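Local coordinates for protein ribokinase, putative (PDB 3B1Q) that probably phosphorylates nucleosides such as inosine, as expected of a nucleoside kinase of the pfkB (ribokinase) family, at residues A[109-114]-A[243-248]; A[177-182]-A[201-206]; A[213-218]-A[229-234]. One frame throughout, in Å; residues are numbered along the deposited sequence.

Contact 1. Residues A[109-114]-A[243-248]; sequences LDNNQI and ERVIDP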
ATOM      1  N   LEU A 109      10.144  -3.099  11.907  1.00 42.02           N
ATOM      2  CA  LEU A 109      11.125  -2.834  12.935  1.00 43.90           C
ATOM      3  C   LEU A 109      12.379  -3.686  12.772  1.00 44.13           C
ATOM      4  O   LEU A 109      13.454  -3.265  13.181  1.00 45.18           O
ATOM      5  CB  LEU A 109      10.472  -3.031  14.311  1.00 46.53           C
ATOM      6  CG  LEU A 109      10.139  -1.791  15.155  1.00 47.79           C
ATOM      7  CD1 LEU A 109       9.474  -0.654  14.419  1.00 48.69           C
ATOM      8  CD2 LEU A 109       9.288  -2.186  16.363  1.00 49.83           C
ATOM      9  N   ASP A 110      12.267  -4.849  12.124  1.00 44.90           N
ATOM     10  CA  ASP A 110      13.443  -5.693  11.814  1.00 44.59           C
ATOM     11  C   ASP A 110      14.048  -5.334  10.460  1.00 42.54           C
ATOM     12  O   ASP A 110      14.836  -6.113   9.875  1.00 41.80           O
ATOM     13  CB  ASP A 110      13.051  -7.161  11.737  1.00 45.65           C
ATOM     14  CG  ASP A 110      12.842  -7.817  13.091  1.00 49.96           C
ATOM     15  OD1 ASP A 110      12.824  -7.153  14.167  1.00 52.96           O
ATOM     16  OD2 ASP A 110      12.671  -9.051  13.048  1.00 53.76           O
ATOM     17  N   ASN A 111      13.629  -4.206   9.899  1.00 41.78           N
ATOM     18  CA  ASN A 111      14.047  -3.857   8.548  1.00 39.49           C
ATOM     19  C   ASN A 111      13.685  -4.870   7.456  1.00 38.17           C
ATOM     20  O   ASN A 111      14.383  -4.957   6.457  1.00 35.78           O
ATOM     21  CB  ASN A 111      15.547  -3.553   8.501  1.00 39.54           C
ATOM     22  CG  ASN A 111      15.851  -2.066   8.662  1.00 39.78           C
ATOM     23  OD1 ASN A 111      14.992  -1.273   9.036  1.00 40.03           O
ATOM     24  ND2 ASN A 111      17.094  -1.693   8.367  1.00 44.43           N
ATOM     25  N   ASN A 112      12.624  -5.648   7.665  1.00 38.15           N
ATOM     26  CA  ASN A 112      12.015  -6.395   6.551  1.00 38.09           C
ATOM     27  C   ASN A 112      11.068  -5.434   5.836  1.00 35.93           C
ATOM     28  O   ASN A 112      10.527  -4.495   6.442  1.00 36.21           O
ATOM     29  CB  ASN A 112      11.166  -7.577   7.011  1.00 39.90           C
ATOM     30  CG  ASN A 112      11.899  -8.517   7.962  1.00 43.31           C
ATOM     31  OD1 ASN A 112      12.773  -9.289   7.542  1.00 48.77           O
ATOM     32  ND2 ASN A 112      11.508  -8.496   9.218  1.00 45.19           N
ATOM     33  N   GLN A 113      10.789  -5.773   4.591  1.00 34.54           N
ATOM     34  CA  GLN A 113       9.894  -4.967   3.779  1.00 33.97           C
ATOM     35  C   GLN A 113       8.832  -5.785   3.019  1.00 33.85           C
ATOM     36  O   GLN A 113       9.147  -6.848   2.479  1.00 35.64           O
ATOM     37  CB  GLN A 113      10.708  -4.173   2.772  1.00 30.77           C
ATOM     38  CG  GLN A 113      11.831  -3.348   3.377  1.00 29.37           C
ATOM     39  CD  GLN A 113      12.387  -2.313   2.414  1.00 23.26           C
ATOM     40  OE1 GLN A 113      12.265  -1.113   2.663  1.00 24.23           O
ATOM     41  NE2 GLN A 113      12.960  -2.745   1.335  1.00 22.10           N
ATOM     42  N   ILE A 114       7.610  -5.255   2.972  1.00 33.53           N
ATOM     43  CA  ILE A 114       6.567  -5.737   2.036  1.00 32.19           C
ATOM     44  C   ILE A 114       6.243  -4.624   1.040  1.00 29.80           C
ATOM     45  O   ILE A 114       5.961  -3.505   1.457  1.00 28.95           O
ATOM     46  CB  ILE A 114       5.270  -6.161   2.764  1.00 34.46           C
ATOM     47  CG1 ILE A 114       5.556  -7.307   3.755  1.00 35.45           C
ATOM     48  CG2 ILE A 114       4.159  -6.559   1.750  1.00 35.03           C
ATOM     49  CD1 ILE A 114       4.470  -7.541   4.758  1.00 37.94           C
ATOM     50  N   GLU A 243      27.047   4.054   9.211  1.00 21.64           N
ATOM     51  CA  GLU A 243      27.150   5.190  10.136  1.00 23.76           C
ATOM     52  C   GLU A 243      25.827   5.430  10.882  1.00 24.62           C
ATOM     53  O   GLU A 243      25.830   5.965  11.972  1.00 27.32           O
ATOM     54  CB  GLU A 243      27.637   6.452   9.369  1.00 23.89           C
ATOM     55  CG  GLU A 243      29.189   6.423   9.240  1.00 26.17           C
ATOM     56  CD  GLU A 243      29.750   7.394   8.181  1.00 25.19           C
ATOM     57  OE1 GLU A 243      28.964   8.059   7.433  1.00 22.09           O
ATOM     58  OE2 GLU A 243      31.006   7.510   8.174  1.00 26.67           O
ATOM     59  N   ARG A 244      24.714   5.090  10.248  1.00 23.60           N
ATOM     60  CA  ARG A 244      23.396   5.084  10.923  1.00 23.48           C
ATOM     61  C   ARG A 244      22.531   4.199  10.002  1.00 20.98           C
ATOM     62  O   ARG A 244      22.901   3.907   8.888  1.00 20.29           O
ATOM     63  CB  ARG A 244      22.820   6.505  11.054  1.00 24.00           C
ATOM     64  CG  ARG A 244      22.826   7.193   9.720  1.00 22.51           C
ATOM     65  CD  ARG A 244      22.408   8.677   9.841  1.00 22.01           C
ATOM     66  NE  ARG A 244      22.101   9.109   8.473  1.00 17.24           N
ATOM     67  CZ  ARG A 244      22.131  10.377   8.011  1.00 21.60           C
ATOM     68  NH1 ARG A 244      22.556  11.358   8.809  1.00 20.20           N
ATOM     69  NH2 ARG A 244      21.767  10.632   6.759  1.00 19.13           N
ATOM     70  N   VAL A 245      21.435   3.699  10.546  1.00 21.59           N
ATOM     71  CA  VAL A 245      20.524   2.853   9.748  1.00 20.25           C
ATOM     72  C   VAL A 245      19.177   3.527   9.630  1.00 19.34           C
ATOM     73  O   VAL A 245      18.462   3.692  10.660  1.00 22.17           O
ATOM     74  CB  VAL A 245      20.358   1.470  10.461  1.00 21.59           C
ATOM     75  CG1 VAL A 245      19.500   0.544   9.572  1.00 21.81           C
ATOM     76  CG2 VAL A 245      21.703   0.862  10.659  1.00 24.54           C
ATOM     77  N   ILE A 246      18.864   3.983   8.417  1.00 19.24           N
ATOM     78  CA  ILE A 246      17.702   4.834   8.214  1.00 20.07           C
ATOM     79  C   ILE A 246      16.698   4.069   7.340  1.00 19.76           C
ATOM     80  O   ILE A 246      15.515   4.068   7.651  1.00 21.18           O
ATOM     81  CB  ILE A 246      18.127   6.158   7.486  1.00 20.14           C
ATOM     82  CG1 ILE A 246      18.950   7.021   8.467  1.00 21.23           C
ATOM     83  CG2 ILE A 246      16.922   6.917   6.909  1.00 20.89           C
ATOM     84  CD1 ILE A 246      18.257   7.446   9.745  1.00 25.24           C
ATOM     85  N   ASP A 247      17.164   3.412   6.301  1.00 18.71           N
ATOM     86  CA  ASP A 247      16.228   2.827   5.309  1.00 17.56           C
ATOM     87  C   ASP A 247      16.921   1.802   4.443  1.00 16.16           C
ATOM     88  O   ASP A 247      17.852   2.124   3.725  1.00 15.92           O
ATOM     89  CB  ASP A 247      15.621   3.980   4.427  1.00 16.55           C
ATOM     90  CG  ASP A 247      14.636   3.472   3.334  1.00 22.15           C
ATOM     91  OD1 ASP A 247      14.091   2.354   3.472  1.00 19.75           O
ATOM     92  OD2 ASP A 247      14.314   4.256   2.426  1.00 22.94           O
ATOM     93  N   PRO A 248      16.480   0.527   4.468  1.00 17.28           N
ATOM     94  CA  PRO A 248      17.165  -0.430   3.580  1.00 17.38           C
ATOM     95  C   PRO A 248      16.800  -0.349   2.100  1.00 15.59           C
ATOM     96  O   PRO A 248      17.492  -0.986   1.278  1.00 16.58           O
ATOM     97  CB  PRO A 248      16.683  -1.805   4.105  1.00 19.71           C
ATOM     98  CG  PRO A 248      15.360  -1.521   4.699  1.00 20.36           C
ATOM     99  CD  PRO A 248      15.435  -0.096   5.317  1.00 19.37           C
TER

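Contact 2. Residues A[177-182]-A[201-206]; sequences ATLRRS and DKTGWS. With NA (sodium ion), chain O.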
ATOM      1  N   ALA A 177      12.374 -23.905 -15.780  1.00 22.81           N
ATOM      2  CA  ALA A 177      13.024 -24.019 -17.099  1.00 23.69           C
ATOM      3  C   ALA A 177      13.564 -22.642 -17.529  1.00 21.13           C
ATOM      4  O   ALA A 177      14.710 -22.554 -17.976  1.00 21.19           O
ATOM      5  CB  ALA A 177      12.063 -24.592 -18.138  1.00 22.78           C
ATOM      6  N   THR A 178      12.779 -21.577 -17.325  1.00 20.89           N
ATOM      7  CA  THR A 178      13.189 -20.250 -17.782  1.00 18.53           C
ATOM      8  C   THR A 178      14.311 -19.733 -16.909  1.00 18.30           C
ATOM      9  O   THR A 178      15.210 -19.070 -17.390  1.00 17.22           O
ATOM     10  CB  THR A 178      12.010 -19.263 -17.802  1.00 18.88           C
ATOM     11  OG1 THR A 178      10.972 -19.866 -18.611  1.00 21.49           O
ATOM     12  CG2 THR A 178      12.461 -17.908 -18.379  1.00 19.78           C
ATOM     13  N   LEU A 179      14.263 -20.070 -15.619  1.00 17.47           N
ATOM     14  CA  LEU A 179      15.265 -19.602 -14.704  1.00 17.83           C
ATOM     15  C   LEU A 179      16.600 -20.365 -14.983  1.00 18.06           C
ATOM     16  O   LEU A 179      17.647 -19.716 -15.059  1.00 17.52           O
ATOM     17  CB  LEU A 179      14.771 -19.846 -13.282  1.00 18.57           C
ATOM     18  CG  LEU A 179      15.572 -19.248 -12.184  1.00 19.50           C
ATOM     19  CD1 LEU A 179      15.872 -17.721 -12.409  1.00 17.57           C
ATOM     20  CD2 LEU A 179      14.867 -19.553 -10.793  1.00 18.34           C
ATOM     21  N   ARG A 180      16.530 -21.674 -15.249  1.00 18.23           N
ATOM     22  CA  ARG A 180      17.718 -22.443 -15.612  1.00 18.97           C
ATOM     23  C   ARG A 180      18.351 -21.822 -16.868  1.00 19.26           C
ATOM     24  O   ARG A 180      19.575 -21.624 -16.927  1.00 19.12           O
ATOM     25  CB  ARG A 180      17.408 -23.923 -15.848  1.00 21.10           C
ATOM     26  CG  ARG A 180      17.241 -24.657 -14.524  1.00 20.58           C
ATOM     27  CD  ARG A 180      17.140 -26.180 -14.697  1.00 24.10           C
ATOM     28  NE  ARG A 180      15.904 -26.540 -15.378  1.00 27.06           N
ATOM     29  CZ  ARG A 180      14.737 -26.766 -14.783  1.00 29.12           C
ATOM     30  NH1 ARG A 180      13.686 -27.108 -15.523  1.00 29.01           N
ATOM     31  NH2 ARG A 180      14.616 -26.676 -13.458  1.00 26.93           N
ATOM     32  N   ARG A 181      17.511 -21.571 -17.863  1.00 18.88           N
ATOM     33  CA  ARG A 181      18.011 -21.001 -19.126  1.00 18.04           C
ATOM     34  C   ARG A 181      18.631 -19.642 -18.947  1.00 16.69           C
ATOM     35  O   ARG A 181      19.720 -19.337 -19.480  1.00 17.37           O
ATOM     36  CB  ARG A 181      16.886 -20.935 -20.162  1.00 19.19           C
ATOM     37  CG  ARG A 181      17.384 -20.370 -21.494  1.00 21.11           C
ATOM     38  CD  ARG A 181      16.380 -20.742 -22.616  1.00 21.00           C
ATOM     39  NE  ARG A 181      15.067 -20.176 -22.295  1.00 23.14           N
ATOM     40  CZ  ARG A 181      14.001 -20.897 -21.889  1.00 22.68           C
ATOM     41  NH1 ARG A 181      14.055 -22.198 -21.744  1.00 24.99           N
ATOM     42  NH2 ARG A 181      12.872 -20.258 -21.588  1.00 25.35           N
ATOM     43  N   SER A 182      17.980 -18.805 -18.154  1.00 15.03           N
ATOM     44  CA  SER A 182      18.487 -17.469 -17.892  1.00 16.14           C
ATOM     45  C   SER A 182      19.860 -17.503 -17.247  1.00 16.72           C
ATOM     46  O   SER A 182      20.784 -16.739 -17.612  1.00 16.46           O
ATOM     47  CB  SER A 182      17.502 -16.685 -17.003  1.00 15.49           C
ATOM     48  OG  SER A 182      16.236 -16.578 -17.633  1.00 17.44           O
ATOM     49  N   ASP A 201      15.792 -23.889  -5.262  1.00 20.83           N
ATOM     50  CA  ASP A 201      14.612 -24.761  -5.271  1.00 23.63           C
ATOM     51  C   ASP A 201      13.862 -24.796  -6.611  1.00 21.68           C
ATOM     52  O   ASP A 201      13.392 -25.886  -7.015  1.00 23.51           O
ATOM     53  CB  ASP A 201      13.654 -24.413  -4.153  1.00 24.87           C
ATOM     54  CG  ASP A 201      14.213 -24.774  -2.752  1.00 27.27           C
ATOM     55  OD1 ASP A 201      15.185 -25.540  -2.582  1.00 30.28           O
ATOM     56  OD2 ASP A 201      13.617 -24.260  -1.804  1.00 31.19           O
ATOM     57  N   LYS A 202      13.739 -23.645  -7.243  1.00 21.75           N
ATOM     58  CA  LYS A 202      13.045 -23.547  -8.533  1.00 21.88           C
ATOM     59  C   LYS A 202      13.805 -24.300  -9.651  1.00 21.35           C
ATOM     60  O   LYS A 202      13.196 -25.014 -10.459  1.00 21.82           O
ATOM     61  CB  LYS A 202      12.837 -22.095  -8.853  1.00 20.46           C
ATOM     62  CG  LYS A 202      11.813 -21.822  -9.868  1.00 28.91           C
ATOM     63  CD  LYS A 202      11.329 -20.356  -9.757  1.00 31.28           C
ATOM     64  CE  LYS A 202       9.932 -20.296  -9.138  1.00 34.86           C
ATOM     65  NZ  LYS A 202       9.485 -18.884  -9.034  1.00 30.62           N
ATOM     66  N   THR A 203      15.127 -24.151  -9.675  1.00 20.85           N
ATOM     67  CA  THR A 203      15.965 -24.812 -10.689  1.00 20.59           C
ATOM     68  C   THR A 203      16.311 -26.266 -10.419  1.00 21.11           C
ATOM     69  O   THR A 203      16.595 -27.039 -11.358  1.00 21.78           O
ATOM     70  CB  THR A 203      17.343 -24.025 -10.824  1.00 20.62           C
ATOM     71  OG1 THR A 203      18.046 -24.068  -9.568  1.00 19.76           O
ATOM     72  CG2 THR A 203      17.201 -22.532 -11.217  1.00 17.33           C
ATOM     73  N   GLY A 204      16.313 -26.705  -9.140  1.00 21.06           N
ATOM     74  CA  GLY A 204      16.812 -28.002  -8.771  1.00 22.76           C
ATOM     75  C   GLY A 204      18.336 -28.068  -8.873  1.00 22.78           C
ATOM     76  O   GLY A 204      18.887 -29.175  -8.972  1.00 24.86           O
ATOM     77  N   TRP A 205      18.995 -26.906  -8.879  1.00 20.72           N
ATOM     78  CA  TRP A 205      20.467 -26.822  -8.783  1.00 22.37           C
ATOM     79  C   TRP A 205      20.912 -26.364  -7.408  1.00 22.41           C
ATOM     80  O   TRP A 205      20.312 -25.504  -6.829  1.00 24.78           O
ATOM     81  CB  TRP A 205      21.024 -25.817  -9.805  1.00 20.57           C
ATOM     82  CG  TRP A 205      20.855 -26.279 -11.250  1.00 21.55           C
ATOM     83  CD1 TRP A 205      20.633 -27.540 -11.703  1.00 28.01           C
ATOM     84  CD2 TRP A 205      20.838 -25.421 -12.408  1.00 24.31           C
ATOM     85  NE1 TRP A 205      20.515 -27.544 -13.074  1.00 27.35           N
ATOM     86  CE2 TRP A 205      20.628 -26.253 -13.532  1.00 23.86           C
ATOM     87  CE3 TRP A 205      20.998 -24.047 -12.599  1.00 23.97           C
ATOM     88  CZ2 TRP A 205      20.575 -25.741 -14.846  1.00 24.78           C
ATOM     89  CZ3 TRP A 205      20.942 -23.526 -13.908  1.00 23.74           C
ATOM     90  CH2 TRP A 205      20.754 -24.386 -15.006  1.00 22.08           C
ATOM     91  N   SER A 206      22.007 -26.924  -6.909  1.00 24.11           N
ATOM     92  CA  SER A 206      22.616 -26.342  -5.723  1.00 24.39           C
ATOM     93  C   SER A 206      23.349 -25.063  -6.041  1.00 22.52           C
ATOM     94  O   SER A 206      23.508 -24.680  -7.217  1.00 20.24           O
ATOM     95  CB  SER A 206      23.595 -27.374  -5.178  1.00 26.16           C
ATOM     96  OG  SER A 206      24.695 -27.506  -6.088  1.00 26.64           O
TER
HETATM   97 NA    NA O 334      19.252 -31.387  -9.853  1.00 29.45          NA
HETATM   98  O   HOH W   1      18.356 -31.968  -7.880  1.00 37.32           O
HETATM   99  O   HOH W   2      21.034 -30.772  -7.846  1.00 30.18           O
HETATM  100  O   HOH W   3      19.481 -31.051 -12.138  1.00 36.19           O
HETATM  101  O   HOH W   4      20.473 -33.302  -8.861  1.00 40.96           O

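Contact 3. Residues A[213-218]-A[229-234]; sequences RVQALI and RHRDGT. With NA (sodium ion), chain M.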
ATOM      1  N   ARG A 213      27.760 -22.559 -13.764  1.00 23.54           N
ATOM      2  CA  ARG A 213      27.183 -22.134 -15.042  1.00 24.44           C
ATOM      3  C   ARG A 213      27.351 -20.649 -15.300  1.00 21.65           C
ATOM      4  O   ARG A 213      26.829 -20.134 -16.314  1.00 22.07           O
ATOM      5  CB  ARG A 213      25.711 -22.533 -15.148  1.00 24.35           C
ATOM      6  CG  ARG A 213      25.525 -24.030 -15.164  1.00 28.53           C
ATOM      7  CD  ARG A 213      24.084 -24.405 -15.143  1.00 33.22           C
ATOM      8  NE  ARG A 213      23.853 -25.790 -15.581  1.00 37.47           N
ATOM      9  CZ  ARG A 213      23.960 -26.880 -14.811  1.00 39.36           C
ATOM     10  NH1 ARG A 213      23.746 -28.101 -15.322  1.00 38.42           N
ATOM     11  NH2 ARG A 213      24.291 -26.768 -13.525  1.00 39.59           N
ATOM     12  N   VAL A 214      28.106 -19.960 -14.429  1.00 19.75           N
ATOM     13  CA  VAL A 214      28.407 -18.528 -14.566  1.00 17.63           C
ATOM     14  C   VAL A 214      29.863 -18.263 -14.117  1.00 18.55           C
ATOM     15  O   VAL A 214      30.572 -19.165 -13.634  1.00 20.01           O
ATOM     16  CB  VAL A 214      27.436 -17.631 -13.701  1.00 17.24           C
ATOM     17  CG1 VAL A 214      26.018 -17.639 -14.279  1.00 18.31           C
ATOM     18  CG2 VAL A 214      27.469 -18.117 -12.200  1.00 15.96           C
ATOM     19  N   GLN A 215      30.347 -17.048 -14.364  1.00 17.50           N
ATOM     20  CA  GLN A 215      31.638 -16.660 -13.839  1.00 19.69           C
ATOM     21  C   GLN A 215      31.602 -16.424 -12.330  1.00 18.00           C
ATOM     22  O   GLN A 215      32.600 -16.627 -11.674  1.00 20.98           O
ATOM     23  CB  GLN A 215      32.166 -15.427 -14.584  1.00 19.53           C
ATOM     24  CG  GLN A 215      32.602 -15.825 -15.989  1.00 25.90           C
ATOM     25  CD  GLN A 215      33.367 -14.706 -16.760  1.00 36.82           C
ATOM     26  OE1 GLN A 215      33.908 -13.767 -16.148  1.00 40.04           O
ATOM     27  NE2 GLN A 215      33.434 -14.836 -18.116  1.00 36.49           N
ATOM     28  N   ALA A 216      30.464 -15.964 -11.813  1.00 16.64           N
ATOM     29  CA  ALA A 216      30.350 -15.720 -10.370  1.00 16.21           C
ATOM     30  C   ALA A 216      28.891 -15.712 -10.001  1.00 15.35           C
ATOM     31  O   ALA A 216      28.050 -15.186 -10.759  1.00 14.74           O
ATOM     32  CB  ALA A 216      30.988 -14.342 -10.004  1.00 16.03           C
ATOM     33  N   LEU A 217      28.596 -16.370  -8.875  1.00 15.80           N
ATOM     34  CA  LEU A 217      27.292 -16.253  -8.201  1.00 15.54           C
ATOM     35  C   LEU A 217      27.533 -15.358  -6.980  1.00 15.60           C
ATOM     36  O   LEU A 217      28.341 -15.687  -6.112  1.00 17.03           O
ATOM     37  CB  LEU A 217      26.833 -17.685  -7.793  1.00 16.79           C
ATOM     38  CG  LEU A 217      25.722 -17.785  -6.711  1.00 17.00           C
ATOM     39  CD1 LEU A 217      24.399 -17.010  -7.046  1.00 18.31           C
ATOM     40  CD2 LEU A 217      25.478 -19.259  -6.297  1.00 18.23           C
ATOM     41  N   ILE A 218      26.815 -14.238  -6.910  1.00 14.26           N
ATOM     42  CA  ILE A 218      27.048 -13.266  -5.827  1.00 15.39           C
ATOM     43  C   ILE A 218      25.785 -13.283  -4.969  1.00 14.56           C
ATOM     44  O   ILE A 218      24.687 -13.054  -5.468  1.00 14.90           O
ATOM     45  CB  ILE A 218      27.241 -11.820  -6.385  1.00 15.09           C
ATOM     46  CG1 ILE A 218      28.479 -11.821  -7.318  1.00 16.10           C
ATOM     47  CG2 ILE A 218      27.448 -10.837  -5.174  1.00 14.75           C
ATOM     48  CD1 ILE A 218      28.144 -11.695  -8.806  1.00 17.94           C
ATOM     49  N   ARG A 229      30.785 -16.704  -5.135  1.00 18.41           N
ATOM     50  CA  ARG A 229      31.140 -18.074  -5.390  1.00 22.06           C
ATOM     51  C   ARG A 229      31.563 -18.146  -6.837  1.00 23.35           C
ATOM     52  O   ARG A 229      30.855 -17.744  -7.740  1.00 20.43           O
ATOM     53  CB  ARG A 229      29.940 -19.002  -5.124  1.00 21.37           C
ATOM     54  CG  ARG A 229      29.505 -19.048  -3.655  1.00 28.92           C
ATOM     55  CD  ARG A 229      28.570 -20.253  -3.342  1.00 33.96           C
ATOM     56  NE  ARG A 229      29.205 -21.516  -3.696  1.00 38.28           N
ATOM     57  CZ  ARG A 229      29.023 -22.668  -3.049  1.00 42.22           C
ATOM     58  NH1 ARG A 229      29.662 -23.751  -3.450  1.00 43.75           N
ATOM     59  NH2 ARG A 229      28.201 -22.753  -2.009  1.00 44.87           N
ATOM     60  N   HIS A 230      32.769 -18.611  -7.065  1.00 29.10           N
ATOM     61  CA  HIS A 230      33.277 -18.510  -8.416  1.00 33.46           C
ATOM     62  C   HIS A 230      34.033 -19.712  -8.791  1.00 36.36           C
ATOM     63  O   HIS A 230      33.905 -20.818  -8.173  1.00 38.88           O
ATOM     64  CB  HIS A 230      34.057 -17.201  -8.674  1.00 31.89           C
ATOM     65  CG  HIS A 230      35.323 -17.079  -7.893  1.00 35.76           C
ATOM     66  ND1 HIS A 230      35.447 -16.221  -6.830  1.00 36.97           N
ATOM     67  CD2 HIS A 230      36.529 -17.688  -8.033  1.00 36.60           C
ATOM     68  CE1 HIS A 230      36.670 -16.316  -6.328  1.00 37.49           C
ATOM     69  NE2 HIS A 230      37.349 -17.194  -7.045  1.00 41.24           N
ATOM     70  N   ARG A 231      34.792 -19.529  -9.861  1.00 39.01           N
ATOM     71  CA  ARG A 231      35.316 -20.676 -10.579  1.00 40.38           C
ATOM     72  C   ARG A 231      36.181 -21.503  -9.644  1.00 41.49           C
ATOM     73  O   ARG A 231      35.890 -22.668  -9.322  1.00 42.09           O
ATOM     74  CB  ARG A 231      36.006 -20.191 -11.862  1.00 41.19           C
ATOM     75  CG  ARG A 231      34.982 -19.356 -12.717  1.00 45.21           C
ATOM     76  CD  ARG A 231      34.985 -19.667 -14.217  1.00 50.89           C
ATOM     77  NE  ARG A 231      35.634 -18.600 -14.995  1.00 53.96           N
ATOM     78  CZ  ARG A 231      36.864 -18.680 -15.513  1.00 57.66           C
ATOM     79  NH1 ARG A 231      37.590 -19.788 -15.344  1.00 59.43           N
ATOM     80  NH2 ARG A 231      37.374 -17.661 -16.205  1.00 58.47           N
ATOM     81  N   ASP A 232      37.192 -20.854  -9.105  1.00 41.71           N
ATOM     82  CA  ASP A 232      38.189 -21.615  -8.401  1.00 41.57           C
ATOM     83  C   ASP A 232      38.055 -21.580  -6.880  1.00 38.19           C
ATOM     84  O   ASP A 232      38.943 -22.037  -6.196  1.00 40.00           O
ATOM     85  CB  ASP A 232      39.551 -21.068  -8.813  1.00 44.27           C
ATOM     86  CG  ASP A 232      39.948 -21.515 -10.213  1.00 47.15           C
ATOM     87  OD1 ASP A 232      39.099 -21.455 -11.145  1.00 49.39           O
ATOM     88  OD2 ASP A 232      41.115 -21.902 -10.364  1.00 50.66           O
ATOM     89  N   GLY A 233      36.961 -21.019  -6.363  1.00 34.03           N
ATOM     90  CA  GLY A 233      36.911 -20.701  -4.942  1.00 29.06           C
ATOM     91  C   GLY A 233      35.775 -19.785  -4.626  1.00 26.39           C
ATOM     92  O   GLY A 233      35.013 -19.430  -5.504  1.00 23.36           O
ATOM     93  N   THR A 234      35.718 -19.356  -3.369  1.00 24.33           N
ATOM     94  CA  THR A 234      34.644 -18.483  -2.907  1.00 22.53           C
ATOM     95  C   THR A 234      35.275 -17.376  -2.073  1.00 23.27           C
ATOM     96  O   THR A 234      36.164 -17.656  -1.221  1.00 25.14           O
ATOM     97  CB  THR A 234      33.651 -19.333  -2.065  1.00 24.39           C
ATOM     98  OG1 THR A 234      33.008 -20.318  -2.904  1.00 23.29           O
ATOM     99  CG2 THR A 234      32.621 -18.497  -1.336  1.00 21.52           C
TER
HETATM  100 NA    NA M 332      25.858 -18.689 -17.767  1.00 21.16          NA
HETATM  101  O   HOH W   5      27.852 -18.623 -18.959  1.00 25.45           O

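Contact 1. Residues A[109-114]-A[243-248]
P248 meets N111 with its CD and Q113 with its CG. The amide of N111 lies against the CD corner of the proline, with ND2 to P248 CD at 3.8 Å, and the same nitrogen continues to V245, where ND2 meets CG1 at 3.5 Å. V245 presents that methyl by setting CG1 anti to its backbone N (chi1 -175°). Q113 and P248 run past one another in opposite directions, so that OE1 of Q113 comes to rest 3.7 Å from CG of P248. All of this is van der Waals packing, and proline offers a compact apolar CG/CD surface to the two amides. Asparagine suits the turn at N111 because it tolerates a positive phi (59°) well.

The next shell fixes the glutamine. Its OE1 is hydrogen-bonded to the hydroxyls of T107 and T249, and its NE2 to OD1 of N34 of the second subunit. The T249 hydroxyl also pairs with D247 OD1, bridging two oxygens, Q113 OE1 and D247 OD1, that lie 4.0 Å apart. The other carboxylate oxygen, OD2, takes the backbone N of G288. N111 is seen to bind ADP and Q113 AMP, so the contact borders the nucleotide sites.

It joins the turn between strands 101-108 and 113-118 to the loop leading into helix 251-264, with I284 of helix 269-284 touching both N111 and V245.

Contact 2. Residues A[177-182]-A[201-206]
R180 lies across the indole of W205 and ends on the backbone of T203. Its CB lies off the rim of the six-membered ring, 3.5 Å from CH2 of W205. CG then comes over the face, 3.6 Å from the centroid of that ring and 18° off its normal, a CH-pi contact; it also packs on CB of T203. From there CD passes CZ2 of W205, at 3.5 Å, and the bend at chi3 turns the guanidinium away from the indole, leaving the two planes 69° apart. The ring is therefore met by the aliphatic part of the arginine. At the tip, NH2 donates to T203 O over 2.9 Å. The bond is bent, 144° at the hydrogen, and its donor stands above the carbonyl plane. Arginine suits the place because one residue supplies both a greasy shaft for the indole and a donor for a carbonyl at the helix end.

Beside it L179 forms the apolar half of the contact. Its CG rests 3.8 Å from CG2 of T203, and CD2 lies against the methylenes of K202, touching CD at 3.8 Å. T203 serves both sides: its methyl faces the leucine, while OG1, bonded to V199 O, accepts from the backbone N of W205 in an ST turn. G204, with positive phi, lets the chain leave the helix there, and its carbonyl oxygen binds a sodium ion at 2.4 Å alongside four waters.

The contact thus packs helix 176-185 against the end of helix 193-203, two helices linked by strand 188-192. I183 touches T203 and W205, F165 of strand 163-165 backs L179, and R213 makes a cation-pi contact with the indole.

Contact 3. Residues A[213-218]-A[229-234]
R229 and L217 form an antiparallel hydrogen-bonded pair, the firm part of this contact. R229 N donates to L217 O over 2.8 Å, and L217 N returns a bond to R229 O at 2.9 Å; both are nearly straight, 174° and 167° at the hydrogen. R229 O also receives a CA-H...O contact from A216 CA at 3.4 Å. The side chains of R229 and L217 start on the same face of the sheet, CB to CB 4.3 Å. Leucine then packs on helix 207-211, whereas the long arginine bends at chi3 (57°) and carries its guanidinium to a salt bridge with E207.

H230 points to the other face with A216, and its CB lies 3.4 Å from Q215 O. Alanine is small enough to fit there, packed also against Y188 and I228. R231 follows and reaches toward Q215: its CG is 3.8 Å from Q215 O, and the CG of Q215 sits at the edge of its guanidinium. The chain then turns through D232 and G233, where G233 O accepts from H230 N, and T234 begins the next strand.

R213 O binds a sodium ion at 2.3 Å. This is the open end of the hairpin 216-220/226-230, next to strand 234-237 at the margin of the large mixed sheet. Strand 188-192 pairs with 216-220 on its other side, and helices 207-211 and 251-264 cover L217 and I218 respectively.

How the contacts relate
Contacts 2 and 3 are neighbours, their centres 16 Å apart, and they meet where W205 CH2 touches R213 CD at 3.3 Å. The sodium on R213 O is shared with the carbonyls of I183, E184 and A186, which ties contact 3 to the end of the helix used by contact 2. Contact 1 stands apart, about 17 Å from contact 2 and 15 Å from contact 3 between nearest atoms, although both fall within the part of the chain it brackets. Its Q113 side chain is about 6 Å from bound inosine, against about 13 Å for K202 of contact 2. Contact 3 lies on the hairpin whose other end carries T220 and R221 of the ADP and AMP sites.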